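Local coordinates for protein peptidyl-prolyl cis-trans isomerase cyclophilin-type (Toxoplasma gondii, PDB 3BO7) that probably catalyses the cis-trans isomerisation of peptide bonds that precede proline and thereby speeds protein folding, at residues A[7-12]-A[167-172]; A[43-48]-A[163-168]. One frame throughout, in Å; residues are numbered along the deposited sequence.

Contact 1: residues A[7-12]-A[167-172]; sequences GYLRIV and EEIIVF
The carbonyl oxygen of Val12 accepts two backbone N-H groups, Glu167 N at 2.7 Å and the longer Glu168 N at 3.3 Å. This is a classic beta bulge: both glutamates face Val12, and beyond them the antiparallel pairing runs on regularly; Arg10 and Ile170 form a hydrogen-bonded pair, each N donating to the other's O, and Phe172 N closes on Tyr8 O. Side chains alternate between two faces. On one, Ile11 and Ile169 point the same way, CG1 of Ile11 lying 3.9 Å from CD1 of Ile169, while CD1 of Leu9 meets CG2 of Ile169 at 3.7 Å; branched aliphatic residues suit this side because helix 28-39 covers it through Phe34, Leu35 and Cys38. On the other, Val12 CG2 lies 3.7 Å from CG of Glu168. The Arg10 chain is bent at chi3 (-71°), which sets the guanidinium face against the CZ rim of the Phe172 ring, 4.2 Å away, while Ile170 CG2 lies 3.7 Å above one face of that ring, offset toward its rim. NE of Arg10 is hydrogen-bonded to Asn19 OD1. The strand pair thus presents an aliphatic face to the helix, and on its other face charged groups are carried by chains that still pack through their carbons.

Contact 2: residues A[43-48]-A[163-168]; sequences FDDTIF and PPKVEE
Phe43 O is gripped twice by Thr46, by its OG1 at 2.6 Å and, more loosely, by its backbone N at 3.1 Å. Threonine suits this last position of a type II beta turn, since its chi1 of 62° swings the hydroxyl back onto the turn's first carbonyl. Val166 packs against the same place, its CB 3.4 Å from Phe43 O. Both its backbone N and O are bonded to the loop: Val166 N donates to Thr46 O at 2.9 Å, and Val166 O accepts from Asp45 N. In this way the loop that follows helix 28-39 lies against the start of the last strand of the cyclophilin beta barrel, with one isolated bridge between Ile47 and Lys165. Lys165 runs alongside Asp45 and folds at chi3 and chi4, near 70°, bringing NZ to 3.0 Å from Asp45 OD1 in a salt bridge on the anti side of the carboxylate. Further along, Pro164, with no N-H of its own, still offers its carbonyl oxygen to Phe48 N at 2.9 Å; that oxygen also lies at the edge of the Phe48 ring. CB of Pro163 meets CB of Ile47 at 3.9 Å, and Trp149 meets the Phe48 ring with the two planes at about 45°.

In the fold
From the N terminus, strand 7-13 comes first, then strand 16-22 and helix 28-39, and the loop 43-48 leads into strand 48-52. The remaining strands and helix 143-149 follow before the chain returns through 163-172. Contact 1 closes the longer loop, 154 residues, and contact 2, with 114 between its segments, nests inside it; both end on the same returning stretch and share Glu167 and Glu168. Contact 1 sets the last strand beside 7-13, whereas contact 2 joins the beginning of that strand to the loop after helix 28-39. Their centres lie about 12 Å apart, and they touch directly where Ile169 CD1 packs 3.6 Å from Phe43 CB.

Contact 1: residues A[7-12]-A[167-172]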
loop_
_atom_site.group_PDB
_atom_site.type_symbol
_atom_site.label_atom_id
_atom_site.label_comp_id
_atom_site.label_asym_id
_atom_site.label_seq_id
_atom_site.Cartn_x
_atom_site.Cartn_y
_atom_site.Cartn_z
ATOM N N GLY A 7 10.007 8.839 -5.448
ATOM C CA GLY A 7 10.697 7.796 -4.703
ATOM C C GLY A 7 10.584 6.496 -5.473
ATOM O O GLY A 7 9.646 6.317 -6.236
ATOM N N TYR A 8 11.553 5.598 -5.297
ATOM C CA TYR A 8 11.531 4.282 -5.958
ATOM C C TYR A 8 11.848 3.180 -4.967
ATOM O O TYR A 8 12.755 3.321 -4.138
ATOM C CB TYR A 8 12.468 4.252 -7.179
ATOM C CG TYR A 8 12.034 5.248 -8.239
ATOM C CD1 TYR A 8 11.012 4.932 -9.124
ATOM C CD2 TYR A 8 12.602 6.522 -8.310
ATOM C CE1 TYR A 8 10.582 5.841 -10.068
ATOM C CE2 TYR A 8 12.170 7.447 -9.251
ATOM C CZ TYR A 8 11.160 7.093 -10.130
ATOM O OH TYR A 8 10.708 7.983 -11.079
ATOM N N LEU A 9 11.077 2.095 -5.031
ATOM C CA LEU A 9 11.223 0.990 -4.089
ATOM C C LEU A 9 10.724 -0.330 -4.653
ATOM O O LEU A 9 9.865 -0.353 -5.536
ATOM C CB LEU A 9 10.537 1.296 -2.742
ATOM C CG LEU A 9 9.023 1.518 -2.590
ATOM C CD1 LEU A 9 8.267 0.205 -2.391
ATOM C CD2 LEU A 9 8.795 2.439 -1.412
ATOM N N ARG A 10 11.275 -1.424 -4.133
ATOM C CA ARG A 10 10.787 -2.763 -4.446
ATOM C C ARG A 10 10.250 -3.460 -3.192
ATOM O O ARG A 10 10.941 -3.559 -2.171
ATOM C CB ARG A 10 11.890 -3.602 -5.093
ATOM C CG ARG A 10 11.438 -4.972 -5.571
ATOM C CD ARG A 10 12.611 -5.756 -6.129
ATOM N NE ARG A 10 13.036 -5.196 -7.404
ATOM C CZ ARG A 10 14.258 -5.303 -7.916
ATOM N NH1 ARG A 10 15.193 -5.956 -7.260
ATOM N NH2 ARG A 10 14.534 -4.753 -9.093
ATOM N N ILE A 11 9.009 -3.922 -3.276
ATOM C CA ILE A 11 8.428 -4.769 -2.236
ATOM C C ILE A 11 8.684 -6.217 -2.639
ATOM O O ILE A 11 8.219 -6.653 -3.696
ATOM C CB ILE A 11 6.901 -4.521 -2.067
ATOM C CG1 ILE A 11 6.641 -3.115 -1.515
ATOM C CG2 ILE A 11 6.271 -5.574 -1.154
ATOM C CD1 ILE A 11 5.148 -2.731 -1.398
ATOM N N VAL A 12 9.438 -6.943 -1.811
ATOM C CA VAL A 12 9.749 -8.344 -2.067
ATOM C C VAL A 12 8.838 -9.207 -1.206
ATOM O O VAL A 12 8.915 -9.155 0.031
ATOM C CB VAL A 12 11.239 -8.695 -1.734
ATOM C CG1 VAL A 12 11.585 -10.113 -2.211
ATOM C CG2 VAL A 12 12.197 -7.692 -2.337
ATOM N N GLU A 167 8.663 -9.927 2.580
ATOM C CA GLU A 167 9.977 -10.338 3.072
ATOM C C GLU A 167 10.822 -9.112 3.397
ATOM O O GLU A 167 11.481 -9.051 4.437
ATOM C CB GLU A 167 10.685 -11.246 2.055
ATOM C CG GLU A 167 10.274 -12.710 2.161
ATOM C CD GLU A 167 10.614 -13.550 0.933
ATOM O OE1 GLU A 167 10.301 -14.759 0.960
ATOM O OE2 GLU A 167 11.180 -13.023 -0.052
ATOM N N GLU A 168 10.775 -8.123 2.512
ATOM C CA GLU A 168 11.517 -6.882 2.702
ATOM C C GLU A 168 11.077 -5.850 1.696
ATOM O O GLU A 168 10.462 -6.178 0.680
ATOM C CB GLU A 168 13.028 -7.109 2.536
ATOM C CG GLU A 168 13.424 -7.543 1.128
ATOM C CD GLU A 168 14.921 -7.602 0.915
ATOM O OE1 GLU A 168 15.684 -7.082 1.760
ATOM O OE2 GLU A 168 15.334 -8.176 -0.113
ATOM N N ILE A 169 11.425 -4.602 1.985
ATOM C CA ILE A 169 11.245 -3.514 1.043
ATOM C C ILE A 169 12.600 -2.863 0.786
ATOM O O ILE A 169 13.289 -2.429 1.721
ATOM C CB ILE A 169 10.181 -2.498 1.524
ATOM C CG1 ILE A 169 8.844 -3.222 1.770
ATOM C CG2 ILE A 169 10.025 -1.364 0.511
ATOM C CD1 ILE A 169 7.673 -2.318 2.144
ATOM N N ILE A 170 13.000 -2.848 -0.482
ATOM C CA ILE A 170 14.252 -2.217 -0.872
ATOM C C ILE A 170 13.935 -0.827 -1.403
ATOM O O ILE A 170 13.195 -0.686 -2.375
ATOM C CB ILE A 170 15.041 -3.039 -1.946
ATOM C CG1 ILE A 170 15.205 -4.508 -1.516
ATOM C CG2 ILE A 170 16.404 -2.380 -2.224
ATOM C CD1 ILE A 170 15.795 -5.434 -2.589
ATOM N N VAL A 171 14.478 0.192 -0.745
ATOM C CA VAL A 171 14.312 1.562 -1.204
ATOM C C VAL A 171 15.524 1.961 -2.048
ATOM O O VAL A 171 16.654 1.913 -1.580
ATOM C CB VAL A 171 14.081 2.549 -0.030
ATOM C CG1 VAL A 171 13.908 3.967 -0.548
ATOM C CG2 VAL A 171 12.855 2.135 0.788
ATOM N N PHE A 172 15.265 2.333 -3.299
ATOM C CA PHE A 172 16.309 2.725 -4.241
ATOM C C PHE A 172 16.473 4.234 -4.311
ATOM O O PHE A 172 17.487 4.727 -4.803
ATOM C CB PHE A 172 15.998 2.188 -5.644
ATOM C CG PHE A 172 16.079 0.700 -5.753
ATOM C CD1 PHE A 172 17.298 0.070 -5.995
ATOM C CD2 PHE A 172 14.938 -0.080 -5.613
ATOM C CE1 PHE A 172 17.369 -1.319 -6.089
ATOM C CE2 PHE A 172 14.999 -1.461 -5.718
ATOM C CZ PHE A 172 16.213 -2.081 -5.949
#

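Contact 2: residues A[43-48]-A[163-168]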
loop_
_atom_site.group_PDB
_atom_site.type_symbol
_atom_site.label_atom_id
_atom_site.label_comp_id
_atom_site.label_asym_id
_atom_site.label_seq_id
_atom_site.Cartn_x
_atom_site.Cartn_y
_atom_site.Cartn_z
ATOM N N PHE A 43 7.295 -2.848 7.669
ATOM C CA PHE A 43 6.468 -3.662 6.771
ATOM C C PHE A 43 6.928 -5.115 6.630
ATOM O O PHE A 43 6.192 -5.953 6.093
ATOM C CB PHE A 43 6.328 -3.005 5.394
ATOM C CG PHE A 43 5.527 -1.734 5.406
ATOM C CD1 PHE A 43 4.136 -1.771 5.519
ATOM C CD2 PHE A 43 6.164 -0.496 5.309
ATOM C CE1 PHE A 43 3.385 -0.592 5.537
ATOM C CE2 PHE A 43 5.428 0.689 5.320
ATOM C CZ PHE A 43 4.031 0.644 5.435
ATOM N N ASP A 44 8.138 -5.406 7.104
ATOM C CA ASP A 44 8.666 -6.765 7.082
ATOM C C ASP A 44 7.730 -7.674 7.859
ATOM O O ASP A 44 7.390 -7.382 9.010
ATOM C CB ASP A 44 10.076 -6.816 7.688
ATOM C CG ASP A 44 11.145 -6.231 6.763
ATOM O OD1 ASP A 44 10.802 -5.497 5.798
ATOM O OD2 ASP A 44 12.339 -6.512 7.012
ATOM N N ASP A 45 7.310 -8.757 7.204
ATOM C CA ASP A 45 6.429 -9.796 7.775
ATOM C C ASP A 45 4.927 -9.454 7.802
ATOM O O ASP A 45 4.107 -10.295 8.165
ATOM C CB ASP A 45 6.926 -10.277 9.150
ATOM C CG ASP A 45 8.324 -10.894 9.089
ATOM O OD1 ASP A 45 8.622 -11.626 8.114
ATOM O OD2 ASP A 45 9.129 -10.638 10.012
ATOM N N THR A 46 4.561 -8.234 7.417
ATOM C CA THR A 46 3.151 -7.932 7.183
ATOM C C THR A 46 2.658 -8.705 5.953
ATOM O O THR A 46 3.452 -9.100 5.091
ATOM C CB THR A 46 2.859 -6.410 7.023
ATOM O OG1 THR A 46 3.557 -5.884 5.886
ATOM C CG2 THR A 46 3.261 -5.650 8.283
ATOM N N ILE A 47 1.348 -8.922 5.894
ATOM C CA ILE A 47 0.731 -9.686 4.816
ATOM C C ILE A 47 -0.178 -8.824 3.940
ATOM O O ILE A 47 -0.417 -7.656 4.236
ATOM C CB ILE A 47 -0.078 -10.898 5.368
ATOM C CG1 ILE A 47 -1.082 -10.449 6.435
ATOM C CG2 ILE A 47 0.860 -11.990 5.895
ATOM C CD1 ILE A 47 -2.078 -11.534 6.822
ATOM N N PHE A 48 -0.651 -9.409 2.845
ATOM C CA PHE A 48 -1.743 -8.832 2.074
ATOM C C PHE A 48 -3.013 -9.594 2.457
ATOM O O PHE A 48 -3.273 -10.689 1.951
ATOM C CB PHE A 48 -1.450 -8.883 0.570
ATOM C CG PHE A 48 -0.409 -7.895 0.123
ATOM C CD1 PHE A 48 -0.784 -6.673 -0.424
ATOM C CD2 PHE A 48 0.947 -8.177 0.263
ATOM C CE1 PHE A 48 0.172 -5.749 -0.839
ATOM C CE2 PHE A 48 1.918 -7.262 -0.143
ATOM C CZ PHE A 48 1.528 -6.039 -0.696
ATOM N N PRO A 163 -1.858 -15.791 2.117
ATOM C CA PRO A 163 -1.563 -14.372 1.878
ATOM C C PRO A 163 -0.094 -14.164 1.516
ATOM O O PRO A 163 0.776 -14.728 2.193
ATOM C CB PRO A 163 -1.860 -13.704 3.235
ATOM C CG PRO A 163 -2.629 -14.707 4.026
ATOM C CD PRO A 163 -2.178 -16.048 3.535
ATOM N N PRO A 164 0.186 -13.385 0.446
ATOM C CA PRO A 164 1.565 -12.969 0.198
ATOM C C PRO A 164 2.081 -12.181 1.395
ATOM O O PRO A 164 1.381 -11.297 1.912
ATOM C CB PRO A 164 1.447 -12.054 -1.027
ATOM C CG PRO A 164 0.178 -12.450 -1.687
ATOM C CD PRO A 164 -0.740 -12.857 -0.574
ATOM N N LYS A 165 3.287 -12.519 1.837
ATOM C CA LYS A 165 3.902 -11.877 2.994
ATOM C C LYS A 165 5.152 -11.115 2.555
ATOM O O LYS A 165 5.970 -11.639 1.791
ATOM C CB LYS A 165 4.236 -12.921 4.071
ATOM C CG LYS A 165 4.827 -12.348 5.357
ATOM C CD LYS A 165 5.025 -13.421 6.441
ATOM C CE LYS A 165 6.195 -14.362 6.142
ATOM N NZ LYS A 165 7.520 -13.657 6.150
ATOM N N VAL A 166 5.278 -9.876 3.032
ATOM C CA VAL A 166 6.418 -9.020 2.711
ATOM C C VAL A 166 7.671 -9.559 3.392
ATOM O O VAL A 166 7.723 -9.654 4.622
ATOM C CB VAL A 166 6.174 -7.533 3.137
ATOM C CG1 VAL A 166 7.411 -6.679 2.905
ATOM C CG2 VAL A 166 4.969 -6.941 2.404
ATOM N N GLU A 167 8.663 -9.927 2.580
ATOM C CA GLU A 167 9.977 -10.338 3.072
ATOM C C GLU A 167 10.822 -9.112 3.397
ATOM O O GLU A 167 11.481 -9.051 4.437
ATOM C CB GLU A 167 10.685 -11.246 2.055
ATOM C CG GLU A 167 10.274 -12.710 2.161
ATOM C CD GLU A 167 10.614 -13.550 0.933
ATOM O OE1 GLU A 167 10.301 -14.759 0.960
ATOM O OE2 GLU A 167 11.180 -13.023 -0.052
ATOM N N GLU A 168 10.775 -8.123 2.512
ATOM C CA GLU A 168 11.517 -6.882 2.702
ATOM C C GLU A 168 11.077 -5.850 1.696
ATOM O O GLU A 168 10.462 -6.178 0.680
ATOM C CB GLU A 168 13.028 -7.109 2.536
ATOM C CG GLU A 168 13.424 -7.543 1.128
ATOM C CD GLU A 168 14.921 -7.602 0.915
ATOM O OE1 GLU A 168 15.684 -7.082 1.760
ATOM O OE2 GLU A 168 15.334 -8.176 -0.113
#